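FERM, ARHGEF and pleckstrin domain-containing protein 2 (Mus musculus, PDB 4GYV) acts as a guanine nucleotide exchange factor that activates the small GTPase RAC1 and takes part in semaphorin responses and actin remodelling. Local coordinates at residues L157-C168 with C181-T192. Residues are numbered along the deposited sequence; the frame is centred on the assembly and turned at random.
Sequences LVHYRLLLSRLC and CHEALKAITEVT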
loop_
_atom_site.group_PDB
_atom_site.type_symbol
_atom_site.label_atom_id
_atom_site.label_comp_id
_atom_site.label_asym_id
_atom_site.label_seq_id
_atom_site.Cartn_x
_atom_site.Cartn_y
_atom_site.Cartn_z
ATOM N N LEU A 157 -2.095 11.793 19.541
ATOM C CA LEU A 157 -2.719 11.609 20.839
ATOM C C LEU A 157 -3.917 12.541 21.006
ATOM O O LEU A 157 -4.929 12.163 21.573
ATOM C CB LEU A 157 -1.709 11.805 21.962
ATOM C CG LEU A 157 -0.487 10.906 21.814
ATOM C CD1 LEU A 157 0.366 11.071 23.026
ATOM C CD2 LEU A 157 -0.884 9.458 21.676
ATOM N N VAL A 158 -3.802 13.753 20.487
ATOM C CA VAL A 158 -4.886 14.715 20.544
ATOM C C VAL A 158 -6.059 14.201 19.737
ATOM O O VAL A 158 -7.203 14.253 20.177
ATOM C CB VAL A 158 -4.435 16.049 19.964
ATOM C CG1 VAL A 158 -5.627 16.945 19.694
ATOM C CG2 VAL A 158 -3.465 16.704 20.905
ATOM N N HIS A 159 -5.757 13.702 18.548
ATOM C CA HIS A 159 -6.746 13.059 17.707
ATOM C C HIS A 159 -7.489 11.961 18.448
ATOM O O HIS A 159 -8.704 11.880 18.339
ATOM C CB HIS A 159 -6.087 12.490 16.453
ATOM C CG HIS A 159 -7.018 12.381 15.285
ATOM N ND1 HIS A 159 -6.594 12.052 14.017
ATOM C CD2 HIS A 159 -8.356 12.554 15.195
ATOM C CE1 HIS A 159 -7.629 12.037 13.195
ATOM N NE2 HIS A 159 -8.710 12.345 13.885
ATOM N N TYR A 160 -6.767 11.123 19.199
ATOM C CA TYR A 160 -7.398 10.074 20.006
ATOM C C TYR A 160 -8.430 10.668 20.974
ATOM O O TYR A 160 -9.548 10.152 21.096
ATOM C CB TYR A 160 -6.373 9.271 20.811
ATOM C CG TYR A 160 -5.508 8.296 20.021
ATOM C CD1 TYR A 160 -5.818 7.933 18.703
ATOM C CD2 TYR A 160 -4.373 7.729 20.600
ATOM C CE1 TYR A 160 -5.005 7.032 17.988
ATOM C CE2 TYR A 160 -3.567 6.833 19.901
ATOM C CZ TYR A 160 -3.887 6.491 18.605
ATOM O OH TYR A 160 -3.071 5.609 17.939
ATOM N N ARG A 161 -8.058 11.750 21.661
ATOM C CA ARG A 161 -8.950 12.364 22.641
ATOM C C ARG A 161 -10.214 12.817 21.924
ATOM O O ARG A 161 -11.308 12.749 22.469
ATOM C CB ARG A 161 -8.283 13.552 23.348
ATOM C CG ARG A 161 -9.026 14.075 24.600
ATOM C CD ARG A 161 -9.068 15.613 24.693
ATOM N NE ARG A 161 -7.745 16.254 24.764
ATOM C CZ ARG A 161 -7.326 17.225 23.944
ATOM N NH1 ARG A 161 -8.121 17.673 22.975
ATOM N NH2 ARG A 161 -6.110 17.752 24.084
ATOM N N LEU A 162 -10.050 13.260 20.687
ATOM C CA LEU A 162 -11.147 13.794 19.906
ATOM C C LEU A 162 -12.112 12.695 19.547
ATOM O O LEU A 162 -13.322 12.830 19.740
ATOM C CB LEU A 162 -10.598 14.377 18.620
ATOM C CG LEU A 162 -10.622 15.881 18.519
ATOM C CD1 LEU A 162 -12.071 16.251 18.237
ATOM C CD2 LEU A 162 -10.072 16.499 19.838
ATOM N N LEU A 163 -11.543 11.615 19.006
ATOM C CA LEU A 163 -12.274 10.435 18.567
ATOM C C LEU A 163 -13.027 9.764 19.715
ATOM O O LEU A 163 -14.201 9.444 19.583
ATOM C CB LEU A 163 -11.316 9.457 17.883
ATOM C CG LEU A 163 -10.775 9.914 16.518
ATOM C CD1 LEU A 163 -9.392 9.349 16.249
ATOM C CD2 LEU A 163 -11.731 9.569 15.367
ATOM N N LEU A 164 -12.360 9.559 20.841
ATOM C CA LEU A 164 -13.042 9.030 22.010
ATOM C C LEU A 164 -14.162 9.952 22.498
ATOM O O LEU A 164 -15.195 9.502 22.990
ATOM C CB LEU A 164 -12.036 8.725 23.111
ATOM C CG LEU A 164 -11.442 7.351 22.813
ATOM C CD1 LEU A 164 -10.048 7.163 23.386
ATOM C CD2 LEU A 164 -12.397 6.306 23.366
ATOM N N SER A 165 -13.976 11.249 22.332
ATOM C CA SER A 165 -15.027 12.178 22.696
ATOM C C SER A 165 -16.278 11.938 21.889
ATOM O O SER A 165 -17.383 12.025 22.411
ATOM C CB SER A 165 -14.569 13.608 22.495
ATOM O OG SER A 165 -13.638 13.941 23.501
ATOM N N ARG A 166 -16.108 11.633 20.613
ATOM C CA ARG A 166 -17.253 11.481 19.741
ATOM C C ARG A 166 -18.011 10.211 20.088
ATOM O O ARG A 166 -19.253 10.197 20.110
ATOM C CB ARG A 166 -16.802 11.435 18.302
ATOM C CG ARG A 166 -15.828 12.520 17.924
ATOM C CD ARG A 166 -16.239 13.189 16.621
ATOM N NE ARG A 166 -16.546 12.218 15.576
ATOM C CZ ARG A 166 -15.633 11.657 14.794
ATOM N NH1 ARG A 166 -14.336 11.985 14.927
ATOM N NH2 ARG A 166 -16.030 10.789 13.868
ATOM N N LEU A 167 -17.251 9.149 20.347
ATOM C CA LEU A 167 -17.816 7.872 20.768
ATOM C C LEU A 167 -18.587 8.056 22.061
ATOM O O LEU A 167 -19.719 7.607 22.175
ATOM C CB LEU A 167 -16.726 6.812 20.973
ATOM C CG LEU A 167 -16.247 6.017 19.762
ATOM C CD1 LEU A 167 -15.123 5.076 20.152
ATOM C CD2 LEU A 167 -17.401 5.242 19.164
ATOM N N CYS A 168 -17.968 8.714 23.038
ATOM C CA CYS A 168 -18.604 8.881 24.330
ATOM C C CYS A 168 -19.872 9.676 24.168
ATOM O O CYS A 168 -20.912 9.332 24.727
ATOM C CB CYS A 168 -17.661 9.547 25.315
ATOM S SG CYS A 168 -16.414 8.424 25.951
ATOM N N CYS A 181 -15.595 3.019 26.847
ATOM C CA CYS A 181 -15.197 4.190 26.078
ATOM C C CYS A 181 -14.950 5.365 26.989
ATOM O O CYS A 181 -14.007 6.131 26.788
ATOM C CB CYS A 181 -16.246 4.547 25.036
ATOM S SG CYS A 181 -16.154 3.505 23.572
ATOM N N HIS A 182 -15.799 5.502 27.998
ATOM C CA HIS A 182 -15.634 6.571 28.965
ATOM C C HIS A 182 -14.340 6.377 29.728
ATOM O O HIS A 182 -13.593 7.330 29.954
ATOM C CB HIS A 182 -16.843 6.670 29.902
ATOM C CG HIS A 182 -17.935 7.553 29.375
ATOM N ND1 HIS A 182 -18.142 8.837 29.835
ATOM C CD2 HIS A 182 -18.866 7.347 28.411
ATOM C CE1 HIS A 182 -19.157 9.380 29.183
ATOM N NE2 HIS A 182 -19.613 8.497 28.314
ATOM N N GLU A 183 -14.063 5.136 30.098
ATOM C CA GLU A 183 -12.819 4.817 30.779
ATOM C C GLU A 183 -11.617 5.198 29.919
ATOM O O GLU A 183 -10.686 5.851 30.386
ATOM C CB GLU A 183 -12.782 3.335 31.160
ATOM C CG GLU A 183 -13.186 3.069 32.585
ATOM C CD GLU A 183 -12.449 3.979 33.542
ATOM O OE1 GLU A 183 -13.110 4.602 34.409
ATOM O OE2 GLU A 183 -11.205 4.079 33.418
ATOM N N ALA A 184 -11.663 4.802 28.652
ATOM C CA ALA A 184 -10.601 5.096 27.700
ATOM C C ALA A 184 -10.402 6.602 27.508
ATOM O O ALA A 184 -9.272 7.084 27.422
ATOM C CB ALA A 184 -10.902 4.430 26.366
ATOM N N LEU A 185 -11.502 7.341 27.430
ATOM C CA LEU A 185 -11.405 8.774 27.254
ATOM C C LEU A 185 -10.710 9.406 28.449
ATOM O O LEU A 185 -9.927 10.358 28.310
ATOM C CB LEU A 185 -12.781 9.383 27.090
ATOM C CG LEU A 185 -12.784 10.908 27.012
ATOM C CD1 LEU A 185 -11.896 11.405 25.903
ATOM C CD2 LEU A 185 -14.187 11.396 26.805
ATOM N N LYS A 186 -11.007 8.872 29.628
ATOM C CA LYS A 186 -10.395 9.366 30.847
ATOM C C LYS A 186 -8.892 9.131 30.751
ATOM O O LYS A 186 -8.103 10.004 31.072
ATOM C CB LYS A 186 -11.010 8.672 32.063
ATOM C CG LYS A 186 -10.474 9.130 33.412
ATOM C CD LYS A 186 -11.085 8.286 34.540
ATOM C CE LYS A 186 -10.384 8.483 35.884
ATOM N NZ LYS A 186 -11.073 7.742 36.994
ATOM N N ALA A 187 -8.508 7.965 30.248
ATOM C CA ALA A 187 -7.104 7.602 30.119
ATOM C C ALA A 187 -6.320 8.512 29.168
ATOM O O ALA A 187 -5.270 9.042 29.523
ATOM C CB ALA A 187 -6.995 6.174 29.662
ATOM N N ILE A 188 -6.826 8.661 27.948
ATOM C CA ILE A 188 -6.189 9.497 26.949
ATOM C C ILE A 188 -6.192 10.964 27.391
ATOM O O ILE A 188 -5.260 11.714 27.114
ATOM C CB ILE A 188 -6.880 9.351 25.575
ATOM C CG1 ILE A 188 -6.155 10.186 24.527
ATOM C CG2 ILE A 188 -8.344 9.786 25.635
ATOM C CD1 ILE A 188 -4.681 9.911 24.468
ATOM N N THR A 189 -7.234 11.376 28.092
ATOM C CA THR A 189 -7.264 12.732 28.604
ATOM C C THR A 189 -6.153 12.950 29.635
ATOM O O THR A 189 -5.490 14.000 29.630
ATOM C CB THR A 189 -8.624 13.072 29.191
ATOM O OG1 THR A 189 -9.598 13.036 28.141
ATOM C CG2 THR A 189 -8.602 14.432 29.776
ATOM N N GLU A 190 -5.940 11.955 30.498
ATOM C CA GLU A 190 -4.817 11.990 31.431
ATOM C C GLU A 190 -3.510 12.185 30.680
ATOM O O GLU A 190 -2.682 12.997 31.071
ATOM C CB GLU A 190 -4.750 10.723 32.281
ATOM C CG GLU A 190 -5.945 10.560 33.192
ATOM C CD GLU A 190 -5.798 9.419 34.177
ATOM O OE1 GLU A 190 -4.733 8.760 34.143
ATOM O OE2 GLU A 190 -6.744 9.195 34.980
ATOM N N VAL A 191 -3.332 11.446 29.592
ATOM C CA VAL A 191 -2.101 11.518 28.828
ATOM C C VAL A 191 -1.915 12.891 28.191
ATOM O O VAL A 191 -0.866 13.511 28.339
ATOM C CB VAL A 191 -2.053 10.444 27.746
ATOM C CG1 VAL A 191 -0.840 10.655 26.848
ATOM C CG2 VAL A 191 -1.996 9.085 28.387
ATOM N N THR A 192 -2.932 13.367 27.484
ATOM C CA THR A 192 -2.826 14.664 26.845
ATOM C C THR A 192 -2.598 15.762 27.890
ATOM O O THR A 192 -1.795 16.661 27.684
ATOM C CB THR A 192 -4.053 14.977 25.985
ATOM O OG1 THR A 192 -5.229 14.929 26.792
ATOM C CG2 THR A 192 -4.194 13.969 24.886
#
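Leu164 and Ile188 each fit as a knob into a hole of the partner helix where two roughly antiparallel helices pack in the DH domain, the axes of segments 157-168 and 181-192 approaching to 9.2 Å at an angle of 154°, a worked example of interlocking apolar side chains. Leu164 enters among Cys181, Ala184, Leu185 and Ile188, its CD2 branch lying 3.8 Å from Ala184 CB. In return Ile188 settles among Leu157, Tyr160, Arg161 and Leu164; with CG1 anti to its backbone N (chi1 -177°), that branch runs to within 3.8 Å of Tyr160 CB. Arg161 crosses Thr189 at about a right angle, CG packing against its OG1 and near Leu185 CD1.

Sulfur and aromatic contacts close one end, where Cys168 SG stands over one face of the His182 ring, offset toward the rim, and also touches Leu185 CD2.

Polar contact is sparse: Arg161, bent at chi2 and chi3, brings NE to Thr192 OG1 at 3.5 Å, a weak but fairly straight hydrogen bond in the guanidinium plane. With an alanine here the CG and NE contacts go, which is likely to leave Thr192 OG1 without its arginine mate and to open a gap beside Leu185 CD1.

Beyond the pair, helix 92-102 meets Leu157 and Leu164, while helix 7-39 packs on Leu167 through Ile11 and, through Glu19, hydrogen-bonds Tyr160 OH, which leads away from 181-192.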